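Local atomic coordinates of AgaA (Rhizobium radiobacter, PDB entry 6HLX), a protein that binds the opine agropinic acid as the periplasmic solute-binding protein of an ABC transporter, probably delivering it for import into the bacterium. Residues A[449-454]-A[469-474]; A[289-294]-A[382-387]; A[37-42]-A[130-135]. All coordinates share one frame; numbering follows the deposited sequence. Where two conformers were deposited one is given.

Contact 1: A[449-454]-A[469-474]; sequences FMWREQ and PGFLTF. With G9Z (agropinic acid), chain E.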
loop_
_atom_site.group_PDB
_atom_site.type_symbol
_atom_site.label_atom_id
_atom_site.label_comp_id
_atom_site.label_asym_id
_atom_site.label_seq_id
_atom_site.Cartn_x
_atom_site.Cartn_y
_atom_site.Cartn_z
ATOM N N PHE A 449 -12.688 3.461 10.267
ATOM C CA PHE A 449 -13.684 4.522 10.359
ATOM C C PHE A 449 -14.411 4.845 9.089
ATOM O O PHE A 449 -15.598 5.166 9.167
ATOM C CB PHE A 449 -13.034 5.810 10.897
ATOM C CG PHE A 449 -12.537 5.675 12.322
ATOM C CD1 PHE A 449 -13.347 5.123 13.310
ATOM C CD2 PHE A 449 -11.250 6.083 12.666
ATOM C CE1 PHE A 449 -12.882 4.997 14.634
ATOM C CE2 PHE A 449 -10.790 5.959 13.985
ATOM C CZ PHE A 449 -11.605 5.412 14.950
ATOM N N MET A 450 -13.723 4.814 7.928
ATOM C CA MET A 450 -14.382 5.214 6.688
ATOM C C MET A 450 -13.664 4.730 5.445
ATOM O O MET A 450 -12.454 4.470 5.500
ATOM C CB MET A 450 -14.464 6.758 6.622
ATOM C CG MET A 450 -13.097 7.430 6.606
ATOM S SD MET A 450 -13.145 9.190 6.297
ATOM C CE MET A 450 -13.454 9.202 4.504
ATOM N N TRP A 451 -14.401 4.657 4.328
ATOM C CA TRP A 451 -13.842 4.363 3.002
ATOM C C TRP A 451 -13.624 5.761 2.420
ATOM O O TRP A 451 -14.517 6.631 2.535
ATOM C CB TRP A 451 -14.861 3.662 2.097
ATOM C CG TRP A 451 -15.180 2.268 2.509
ATOM C CD1 TRP A 451 -16.354 1.820 3.037
ATOM C CD2 TRP A 451 -14.306 1.129 2.434
ATOM N NE1 TRP A 451 -16.280 0.463 3.270
ATOM C CE2 TRP A 451 -15.041 0.010 2.891
ATOM C CE3 TRP A 451 -12.995 0.933 1.960
ATOM C CZ2 TRP A 451 -14.489 -1.273 2.953
ATOM C CZ3 TRP A 451 -12.456 -0.352 1.986
ATOM C CH2 TRP A 451 -13.199 -1.434 2.488
ATOM N N ARG A 452 -12.477 5.999 1.800
ATOM C CA ARG A 452 -12.235 7.334 1.226
ATOM C C ARG A 452 -12.102 7.280 -0.295
ATOM O O ARG A 452 -11.768 6.230 -0.855
ATOM C CB ARG A 452 -10.966 7.977 1.832
ATOM C CG ARG A 452 -9.663 7.298 1.400
ATOM C CD ARG A 452 -8.429 7.972 1.992
ATOM N NE ARG A 452 -7.263 7.816 1.118
ATOM C CZ ARG A 452 -6.038 7.516 1.540
ATOM N NH1 ARG A 452 -5.803 7.311 2.833
ATOM N NH2 ARG A 452 -5.033 7.445 0.679
ATOM N N GLU A 453 -12.265 8.435 -0.951
ATOM C CA GLU A 453 -11.981 8.534 -2.390
ATOM C C GLU A 453 -10.460 8.716 -2.540
ATOM O O GLU A 453 -9.817 9.368 -1.702
ATOM C CB GLU A 453 -12.669 9.760 -2.998
ATOM C CG GLU A 453 -14.182 9.628 -3.028
ATOM C CD GLU A 453 -14.865 10.672 -3.884
ATOM O OE1 GLU A 453 -16.116 10.680 -3.915
ATOM O OE2 GLU A 453 -14.157 11.484 -4.523
ATOM N N GLN A 454 -9.894 8.159 -3.607
ATOM C CA GLN A 454 -8.463 8.270 -3.904
ATOM C C GLN A 454 -8.422 8.637 -5.375
ATOM O O GLN A 454 -8.699 7.801 -6.239
ATOM C CB GLN A 454 -7.746 6.940 -3.621
ATOM C CG GLN A 454 -6.229 7.003 -3.906
ATOM C CD GLN A 454 -5.473 7.893 -2.932
ATOM O OE1 GLN A 454 -5.936 8.177 -1.830
ATOM N NE2 GLN A 454 -4.287 8.340 -3.315
ATOM N N PRO A 469 -8.185 -0.328 -10.065
ATOM C CA PRO A 469 -9.424 -0.533 -9.300
ATOM C C PRO A 469 -9.288 -0.956 -7.841
ATOM O O PRO A 469 -8.421 -1.757 -7.507
ATOM C CB PRO A 469 -10.194 -1.576 -10.118
ATOM C CG PRO A 469 -9.170 -2.276 -10.933
ATOM C CD PRO A 469 -8.143 -1.206 -11.258
ATOM N N GLY A 470 -10.193 -0.417 -7.014
ATOM C CA GLY A 470 -10.319 -0.749 -5.594
ATOM C C GLY A 470 -8.994 -0.663 -4.865
ATOM O O GLY A 470 -8.327 0.367 -4.933
ATOM N N PHE A 471 -8.559 -1.789 -4.256
ATOM C CA PHE A 471 -7.297 -1.855 -3.499
ATOM C C PHE A 471 -6.032 -1.656 -4.339
ATOM O O PHE A 471 -4.939 -1.553 -3.769
ATOM C CB PHE A 471 -7.213 -3.209 -2.755
ATOM C CG PHE A 471 -7.984 -3.331 -1.467
ATOM C CD1 PHE A 471 -8.580 -2.214 -0.874
ATOM C CD2 PHE A 471 -8.132 -4.570 -0.842
ATOM C CE1 PHE A 471 -9.259 -2.331 0.354
ATOM C CE2 PHE A 471 -8.824 -4.685 0.374
ATOM C CZ PHE A 471 -9.367 -3.565 0.969
ATOM N N LEU A 472 -6.142 -1.632 -5.674
ATOM C CA LEU A 472 -4.953 -1.469 -6.526
ATOM C C LEU A 472 -4.603 -0.017 -6.800
ATOM O O LEU A 472 -3.630 0.250 -7.526
ATOM C CB LEU A 472 -5.134 -2.213 -7.865
ATOM C CG LEU A 472 -5.232 -3.719 -7.743
ATOM C CD1 LEU A 472 -5.536 -4.323 -9.058
ATOM C CD2 LEU A 472 -3.942 -4.299 -7.185
ATOM N N THR A 473 -5.362 0.946 -6.223
ATOM C CA THR A 473 -5.106 2.364 -6.547
ATOM C C THR A 473 -3.657 2.813 -6.287
ATOM O O THR A 473 -3.118 3.577 -7.099
ATOM C CB THR A 473 -6.123 3.308 -5.884
ATOM O OG1 THR A 473 -5.864 4.663 -6.303
ATOM C CG2 THR A 473 -6.111 3.221 -4.349
ATOM N N PHE A 474 -3.011 2.336 -5.214
ATOM C CA PHE A 474 -1.626 2.760 -4.930
ATOM C C PHE A 474 -0.589 2.214 -5.941
ATOM O O PHE A 474 0.575 2.634 -5.905
ATOM C CB PHE A 474 -1.211 2.432 -3.495
ATOM C CG PHE A 474 -1.948 3.151 -2.382
ATOM C CD1 PHE A 474 -2.710 4.293 -2.643
ATOM C CD2 PHE A 474 -1.833 2.723 -1.061
ATOM C CE1 PHE A 474 -3.353 4.981 -1.603
ATOM C CE2 PHE A 474 -2.505 3.398 -0.024
ATOM C CZ PHE A 474 -3.257 4.517 -0.302
HETATM O OAM G9Z E . 2.000 6.887 1.207
HETATM C CAB G9Z E . 1.073 7.440 1.816
HETATM C CAC G9Z E . 1.001 8.837 1.992
HETATM C CB G9Z E . -0.315 9.104 2.784
HETATM C CA G9Z E . -0.832 7.729 3.170
HETATM C C G9Z E . -2.205 7.570 2.799
HETATM O O G9Z E . -2.478 7.208 1.621
HETATM N N G9Z E . 0.108 6.781 2.484
HETATM C CAG G9Z E . -0.076 5.279 2.451
HETATM C CAH G9Z E . 0.416 4.654 3.757
HETATM O OAP G9Z E . -0.423 5.158 4.796
HETATM C CAI G9Z E . 0.357 3.124 3.740
HETATM O OAQ G9Z E . 0.845 2.648 2.459
HETATM C CAJ G9Z E . 1.273 2.498 4.845
HETATM O OAR G9Z E . 1.188 1.062 4.782
HETATM C CAK G9Z E . 1.037 2.987 6.294
HETATM O OAT G9Z E . 2.124 2.547 7.132
HETATM C CAL G9Z E . -0.325 2.552 6.854
HETATM O OAS G9Z E . -0.539 3.151 8.151
HETATM O OXT G9Z E . -3.084 7.836 3.663
HETATM O O HOH W 1 -3.447 6.348 -5.722
#
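Arg452 brings NH2 to 3.6 Å from CZ of Phe474, near the plane of the ring and at its edge. The polar contacts gather round this guanidinium. NH2 gives agropinic acid O a nearly straight hydrogen bond of 2.7 Å (167°). NH1 gives a second, more bent bond to OXT, so the carboxylate of the opine is held at both oxygens. NE and NH2 both grip Gln454 OE1 in the guanidinium plane, and the NH2 bond is the shorter at 2.8 Å. This second-shell amide fixes the rotation of the arginine. Water 1 accepts from Gln454 NE2 and donates to Thr473 OG1, which is also hydrogen-bonded to Asn467 OD1.

The setting is the ligand pocket of a family 5 solute-binding protein, to which Arg452 and Phe474 belong. Here the end of strand 446-451 and the loop that leaves it face the 3-10 segment 471-474.

Packing contacts flank this network. Gln454 has CG anti to its backbone N (chi1 -180°) and then bends at chi2. Its amide meets the Phe474 edge with the planes 87° apart, CD lying 3.8 Å from CE1. CG of Gln454 rests 3.4 Å from Thr473 OG1. The apolar pair is Trp451 CZ3 and Phe471 CE1, 4.1 Å apart. Phe471 also packs edge-to-face with Trp388.

Contact 2: A[289-294]-A[382-387]; sequences KGYMGY and EITDAD. With MES (2-(N-morpholino)-ethanesulfonic acid), chain F; EDO (1,2-ethanediol), chain B.
Tyr291 and Met292 of one loop meet Thr384 and Ala386 of another, with no direct hydrogen bond between them. The first loop makes a type II beta turn from Tyr291 to Tyr294, closed by Tyr294 N to Tyr291 O. The second follows strand 374-379 and leads into helix 388-393.

Along the second loop, Ile383 comes first. Its carbonyl O lies near the plane of the Tyr291 ring, at the edge. Thr384 is next and takes the end of the tyrosine. Tyr291 OH sits 3.4 Å from Thr384 CA and 3.5 Å from Thr384 CB, and the two side chains run at a slant to each other. Thr384 N is hydrogen-bonded to Tyr39 OH. The Asp385 carbonyl O again faces the tyrosine edge. The carboxylate of Asp385 turns back to the chain: OD2 accepts from Asp387 N at 2.8 Å, a capping bond before the helix. The same oxygen pairs with Arg429 of helix 426-443. Ala386 points its methyl at the first loop, where Met292 CE reaches it at 3.8 Å. Met292 bends at chi3 (-69°), which turns CE to this methyl.

A MES molecule, probably from the crystallisation liquor, bridges the loops. C5 of its morpholine ring lies 3.4 Å above one face of Tyr291, offset toward the rim. Lys426 NZ is also hydrogen-bonded to MES. The sulfonate is shared between two backbone amides: Met292 N gives O2S a bond of 2.9 Å, and Ala386 N gives O3S one of 3.0 Å.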
loop_
_atom_site.group_PDB
_atom_site.type_symbol
_atom_site.label_atom_id
_atom_site.label_comp_id
_atom_site.label_asym_id
_atom_site.label_seq_id
_atom_site.Cartn_x
_atom_site.Cartn_y
_atom_site.Cartn_z
ATOM N N LYS A 289 -16.971 -5.085 -0.687
ATOM C CA LYS A 289 -17.941 -5.960 -1.339
ATOM C C LYS A 289 -17.169 -6.803 -2.358
ATOM O O LYS A 289 -16.286 -6.272 -3.037
ATOM C CB LYS A 289 -19.011 -5.128 -2.071
ATOM C CG LYS A 289 -20.302 -5.912 -2.294
ATOM C CD LYS A 289 -21.345 -5.099 -3.057
ATOM C CE LYS A 289 -22.641 -5.857 -3.268
ATOM N NZ LYS A 289 -22.504 -6.960 -4.259
ATOM N N GLY A 290 -17.450 -8.102 -2.407
ATOM C CA GLY A 290 -16.786 -9.002 -3.346
ATOM C C GLY A 290 -15.634 -9.779 -2.739
ATOM O O GLY A 290 -15.153 -10.722 -3.356
ATOM N N TYR A 291 -15.148 -9.377 -1.543
ATOM C CA TYR A 291 -14.066 -10.110 -0.880
ATOM C C TYR A 291 -14.656 -11.063 0.156
ATOM O O TYR A 291 -15.649 -10.734 0.806
ATOM C CB TYR A 291 -13.127 -9.153 -0.130
ATOM C CG TYR A 291 -12.106 -8.475 -1.009
ATOM C CD1 TYR A 291 -12.468 -7.429 -1.851
ATOM C CD2 TYR A 291 -10.759 -8.823 -0.938
ATOM C CE1 TYR A 291 -11.525 -6.777 -2.647
ATOM C CE2 TYR A 291 -9.809 -8.206 -1.759
ATOM C CZ TYR A 291 -10.188 -7.159 -2.578
ATOM O OH TYR A 291 -9.242 -6.540 -3.369
ATOM N N MET A 292 -14.010 -12.214 0.358
ATOM C CA MET A 292 -14.422 -13.169 1.380
ATOM C C MET A 292 -14.286 -12.536 2.756
ATOM O O MET A 292 -13.326 -11.783 3.006
ATOM C CB MET A 292 -13.629 -14.471 1.258
ATOM C CG MET A 292 -14.020 -15.220 -0.034
ATOM S SD MET A 292 -13.230 -16.826 -0.198
ATOM C CE MET A 292 -11.503 -16.316 -0.481
ATOM N N GLY A 293 -15.307 -12.762 3.587
ATOM C CA GLY A 293 -15.411 -12.157 4.907
ATOM C C GLY A 293 -16.418 -11.019 4.912
ATOM O O GLY A 293 -16.858 -10.593 5.984
ATOM N N TYR A 294 -16.789 -10.496 3.712
ATOM C CA TYR A 294 -17.766 -9.414 3.606
ATOM C C TYR A 294 -19.111 -9.927 4.126
ATOM O O TYR A 294 -19.493 -11.065 3.825
ATOM C CB TYR A 294 -17.951 -8.975 2.137
ATOM C CG TYR A 294 -18.994 -7.891 1.981
ATOM C CD1 TYR A 294 -18.660 -6.547 2.141
ATOM C CD2 TYR A 294 -20.321 -8.207 1.697
ATOM C CE1 TYR A 294 -19.623 -5.544 2.014
ATOM C CE2 TYR A 294 -21.294 -7.213 1.596
ATOM C CZ TYR A 294 -20.935 -5.882 1.731
ATOM O OH TYR A 294 -21.882 -4.903 1.593
ATOM N N GLU A 382 -3.053 -5.019 0.420
ATOM C CA GLU A 382 -1.890 -4.925 -0.501
ATOM C C GLU A 382 -1.969 -5.866 -1.697
ATOM O O GLU A 382 -1.199 -5.731 -2.644
ATOM C CB GLU A 382 -0.587 -5.122 0.273
ATOM C CG GLU A 382 -0.358 -4.058 1.351
ATOM C CD GLU A 382 0.016 -2.661 0.860
ATOM O OE1 GLU A 382 0.152 -2.429 -0.370
ATOM O OE2 GLU A 382 0.149 -1.782 1.740
ATOM N N ILE A 383 -2.895 -6.822 -1.650
ATOM C CA ILE A 383 -3.177 -7.772 -2.721
ATOM C C ILE A 383 -4.702 -7.875 -2.855
ATOM O O ILE A 383 -5.423 -7.502 -1.926
ATOM C CB ILE A 383 -2.552 -9.176 -2.462
ATOM C CG1 ILE A 383 -3.073 -9.809 -1.154
ATOM C CG2 ILE A 383 -0.996 -9.095 -2.516
ATOM C CD1 ILE A 383 -2.813 -11.320 -1.065
ATOM N N THR A 384 -5.183 -8.386 -3.990
ATOM C CA THR A 384 -6.621 -8.498 -4.195
ATOM C C THR A 384 -7.153 -9.915 -3.887
ATOM O O THR A 384 -8.188 -10.297 -4.410
ATOM C CB THR A 384 -7.019 -8.026 -5.587
ATOM O OG1 THR A 384 -6.345 -8.857 -6.524
ATOM C CG2 THR A 384 -6.664 -6.569 -5.828
ATOM N N ASP A 385 -6.435 -10.687 -3.080
ATOM C CA ASP A 385 -6.919 -11.975 -2.592
ATOM C C ASP A 385 -7.321 -11.696 -1.138
ATOM O O ASP A 385 -6.729 -10.809 -0.489
ATOM C CB ASP A 385 -5.814 -13.056 -2.630
ATOM C CG ASP A 385 -6.304 -14.378 -2.045
ATOM O OD1 ASP A 385 -7.054 -15.093 -2.738
ATOM O OD2 ASP A 385 -6.008 -14.647 -0.866
ATOM N N ALA A 386 -8.242 -12.516 -0.582
ATOM C CA ALA A 386 -8.696 -12.372 0.813
ATOM C C ALA A 386 -7.523 -12.392 1.804
ATOM O O ALA A 386 -7.648 -11.849 2.917
ATOM C CB ALA A 386 -9.652 -13.487 1.163
ATOM N N ASP A 387 -6.394 -13.040 1.427
ATOM C CA ASP A 387 -5.227 -13.111 2.316
ATOM C C ASP A 387 -4.540 -11.752 2.537
ATOM O O ASP A 387 -3.571 -11.678 3.302
ATOM C CB ASP A 387 -4.214 -14.186 1.888
ATOM C CG ASP A 387 -3.176 -14.470 2.965
ATOM O OD1 ASP A 387 -3.579 -14.741 4.121
ATOM O OD2 ASP A 387 -1.969 -14.346 2.669
HETATM O O1 MES F . -12.233 -7.733 -6.930
HETATM C C2 MES F . -13.075 -8.826 -7.319
HETATM C C3 MES F . -13.310 -9.778 -6.168
HETATM N N4 MES F . -11.998 -10.283 -5.641
HETATM C C5 MES F . -11.103 -9.128 -5.302
HETATM C C6 MES F . -10.965 -8.211 -6.496
HETATM C C7 MES F . -12.238 -11.211 -4.476
HETATM C C8 MES F . -11.005 -11.796 -3.889
HETATM S S MES F . -11.330 -13.090 -2.712
HETATM O O1S MES F . -12.358 -13.929 -3.297
HETATM O O2S MES F . -11.763 -12.434 -1.492
HETATM O O3S MES F . -10.074 -13.795 -2.546
HETATM C C1 EDO B . -15.602 -0.646 -0.614
HETATM O O1 EDO B . -14.833 0.132 -1.508
HETATM C C2 EDO B . -16.554 -1.545 -1.429
HETATM O O2 EDO B . -17.369 -2.265 -0.534
#

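Contact 3: A[37-42]-A[130-135]; sequences VNYGID and YLALPE
Ala132 is the bump of this contact. Its methyl fits into a shallow hollow on segment 37-42, walled by the backbone of Val37 and Asn38 and by the ring of Tyr39. CB of Ala132 lies 3.9 Å from Tyr39 CE2 and the same distance from Asn38 CA. The backbones come close here, with the CA atoms of Asn38 and Ala132 4.2 Å apart. A small side chain fits this spacing. The CA of Ala132 also points its hydrogen at Val37 O, a CA-H...O contact of 3.3 Å with an angle of 161° at the hydrogen.

Val37 supplies the second bump. Its CG2 lies between the backbone N and the carbonyl carbon, which sets it over the Leu131-Ala132 peptide. There it touches Leu131 CB at 4.1 Å and the methyl of Ala132.

Two waters join the segments on the Asn38 side. Water 3 accepts from Tyr39 N at 2.8 Å and from Asn38 ND2, and donates to Ala132 O at 2.7 Å. Water 2 lies near Leu131 O and Leu133 O, and ND2 gives it a weak bond. The other end of the Asn38 amide, OD1, accepts from Gly35 N.

Segment 130-135 carries the last part of helix 127-131 and the loop after it, and Leu133 N bonds back to Tyr130 O. Strand 37-39 is an outermost strand of the five-stranded antiparallel sheet, next to strand 45-55, where Val37 packs on Ile45 and Tyr53. Tyr39 OH is bonded to Asp129 of helix 127-131. Pro134 rests against Arg26 and Leu30 of helix 23-32.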
loop_
_atom_site.group_PDB
_atom_site.type_symbol
_atom_site.label_atom_id
_atom_site.label_comp_id
_atom_site.label_asym_id
_atom_site.label_seq_id
_atom_site.Cartn_x
_atom_site.Cartn_y
_atom_site.Cartn_z
ATOM N N VAL A 37 5.496 -11.327 -11.835
ATOM C CA VAL A 37 4.129 -10.960 -12.209
ATOM C C VAL A 37 3.841 -9.568 -11.642
ATOM O O VAL A 37 4.498 -9.142 -10.687
ATOM C CB VAL A 37 3.092 -11.976 -11.667
ATOM C CG1 VAL A 37 3.191 -13.326 -12.375
ATOM C CG2 VAL A 37 3.203 -12.141 -10.143
ATOM N N ASN A 38 2.874 -8.874 -12.225
ATOM C CA ASN A 38 2.395 -7.593 -11.681
ATOM C C ASN A 38 0.939 -7.507 -12.046
ATOM O O ASN A 38 0.522 -8.158 -13.008
ATOM C CB ASN A 38 3.156 -6.414 -12.254
ATOM C CG ASN A 38 4.552 -6.293 -11.687
ATOM O OD1 ASN A 38 5.540 -6.599 -12.362
ATOM N ND2 ASN A 38 4.668 -5.865 -10.421
ATOM N N TYR A 39 0.152 -6.696 -11.307
ATOM C CA TYR A 39 -1.250 -6.547 -11.684
ATOM C C TYR A 39 -1.379 -5.717 -12.962
ATOM O O TYR A 39 -0.676 -4.715 -13.123
ATOM C CB TYR A 39 -1.996 -5.835 -10.551
ATOM C CG TYR A 39 -2.249 -6.729 -9.355
ATOM C CD1 TYR A 39 -3.200 -7.747 -9.407
ATOM C CD2 TYR A 39 -1.556 -6.543 -8.163
ATOM C CE1 TYR A 39 -3.476 -8.534 -8.286
ATOM C CE2 TYR A 39 -1.812 -7.336 -7.042
ATOM C CZ TYR A 39 -2.779 -8.322 -7.106
ATOM O OH TYR A 39 -3.027 -9.080 -5.984
ATOM N N GLY A 40 -2.306 -6.120 -13.821
ATOM C CA GLY A 40 -2.691 -5.411 -15.037
ATOM C C GLY A 40 -3.669 -4.308 -14.657
ATOM O O GLY A 40 -4.173 -4.280 -13.522
ATOM N N ILE A 41 -3.948 -3.377 -15.599
ATOM C CA ILE A 41 -4.813 -2.225 -15.323
ATOM C C ILE A 41 -6.255 -2.624 -14.973
ATOM O O ILE A 41 -6.961 -1.812 -14.375
ATOM C CB ILE A 41 -4.758 -1.159 -16.454
ATOM C CG1 ILE A 41 -5.353 -1.707 -17.783
ATOM C CG2 ILE A 41 -3.324 -0.620 -16.615
ATOM C CD1 ILE A 41 -5.707 -0.635 -18.819
ATOM N N ASP A 42 -6.683 -3.858 -15.353
ATOM C CA ASP A 42 -8.017 -4.393 -15.049
ATOM C C ASP A 42 -8.002 -5.223 -13.742
ATOM O O ASP A 42 -9.029 -5.782 -13.351
ATOM C CB ASP A 42 -8.506 -5.272 -16.213
ATOM C CG ASP A 42 -7.592 -6.443 -16.587
ATOM O OD1 ASP A 42 -6.494 -6.591 -15.955
ATOM O OD2 ASP A 42 -7.958 -7.205 -17.504
ATOM N N TYR A 130 1.357 -11.881 -3.792
ATOM C CA TYR A 130 2.455 -11.220 -3.064
ATOM C C TYR A 130 3.691 -11.016 -3.948
ATOM O O TYR A 130 4.421 -10.039 -3.758
ATOM C CB TYR A 130 2.785 -11.913 -1.735
ATOM C CG TYR A 130 1.757 -11.597 -0.659
ATOM C CD1 TYR A 130 1.594 -10.296 -0.181
ATOM C CD2 TYR A 130 0.982 -12.605 -0.085
ATOM C CE1 TYR A 130 0.670 -10.000 0.824
ATOM C CE2 TYR A 130 0.063 -12.320 0.931
ATOM C CZ TYR A 130 -0.098 -11.014 1.369
ATOM O OH TYR A 130 -1.004 -10.701 2.359
ATOM N N LEU A 131 3.857 -11.861 -4.990
ATOM C CA LEU A 131 4.960 -11.672 -5.934
ATOM C C LEU A 131 4.700 -10.495 -6.886
ATOM O O LEU A 131 5.620 -10.029 -7.582
ATOM C CB LEU A 131 5.267 -12.981 -6.696
ATOM C CG LEU A 131 5.875 -14.069 -5.807
ATOM C CD1 LEU A 131 5.834 -15.413 -6.505
ATOM C CD2 LEU A 131 7.361 -13.698 -5.378
ATOM N N ALA A 132 3.443 -9.989 -6.886
ATOM C CA ALA A 132 3.074 -8.819 -7.689
ATOM C C ALA A 132 3.291 -7.530 -6.882
ATOM O O ALA A 132 3.064 -6.454 -7.414
ATOM C CB ALA A 132 1.617 -8.916 -8.141
ATOM N N LEU A 133 3.691 -7.607 -5.599
ATOM C CA LEU A 133 3.894 -6.357 -4.843
ATOM C C LEU A 133 4.928 -5.473 -5.535
ATOM O O LEU A 133 5.932 -5.999 -6.021
ATOM C CB LEU A 133 4.420 -6.642 -3.417
ATOM C CG LEU A 133 3.425 -7.204 -2.410
ATOM C CD1 LEU A 133 4.178 -7.804 -1.253
ATOM C CD2 LEU A 133 2.456 -6.112 -1.892
ATOM N N PRO A 134 4.824 -4.127 -5.423
ATOM C CA PRO A 134 5.898 -3.264 -5.972
ATOM C C PRO A 134 7.237 -3.583 -5.269
ATOM O O PRO A 134 8.315 -3.339 -5.825
ATOM C CB PRO A 134 5.427 -1.853 -5.583
ATOM C CG PRO A 134 3.863 -1.988 -5.542
ATOM C CD PRO A 134 3.701 -3.333 -4.863
ATOM N N GLU A 135 7.162 -4.147 -4.034
ATOM C CA GLU A 135 8.373 -4.471 -3.260
ATOM C C GLU A 135 8.971 -5.844 -3.631
ATOM O O GLU A 135 10.045 -6.199 -3.113
ATOM C CB GLU A 135 8.089 -4.364 -1.727
ATOM C CG GLU A 135 7.839 -2.923 -1.255
ATOM C CD GLU A 135 6.622 -2.219 -1.848
ATOM O OE1 GLU A 135 5.544 -2.851 -1.932
ATOM O OE2 GLU A 135 6.751 -1.037 -2.250
HETATM O O HOH W 2 6.506 -7.347 -8.461
HETATM O O HOH W 3 1.675 -5.274 -9.375
#

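Contacts 1 and 3 are buried, while contact 2 is partly buried and takes in MES and 1,2-ethanediol, probably from the crystallisation liquor. Contact 1 alone touches the opine: its Arg452 meets the carboxylate, while the two segments meet by packing, much of it aromatic, and a water. Contact 2 joins two loops by packing and a sulfonate bridge. Contact 3 joins an outermost strand to the region of helix 127-131 through small apolar groups and waters. Segment 469-474 meets both others: Phe471 packs on Tyr291, and Leu472 on Thr384 and Tyr39. Contacts 2 and 3 are joined by two probable hydrogen bonds, Asp387 O with Tyr130 OH and Thr384 N with Tyr39 OH.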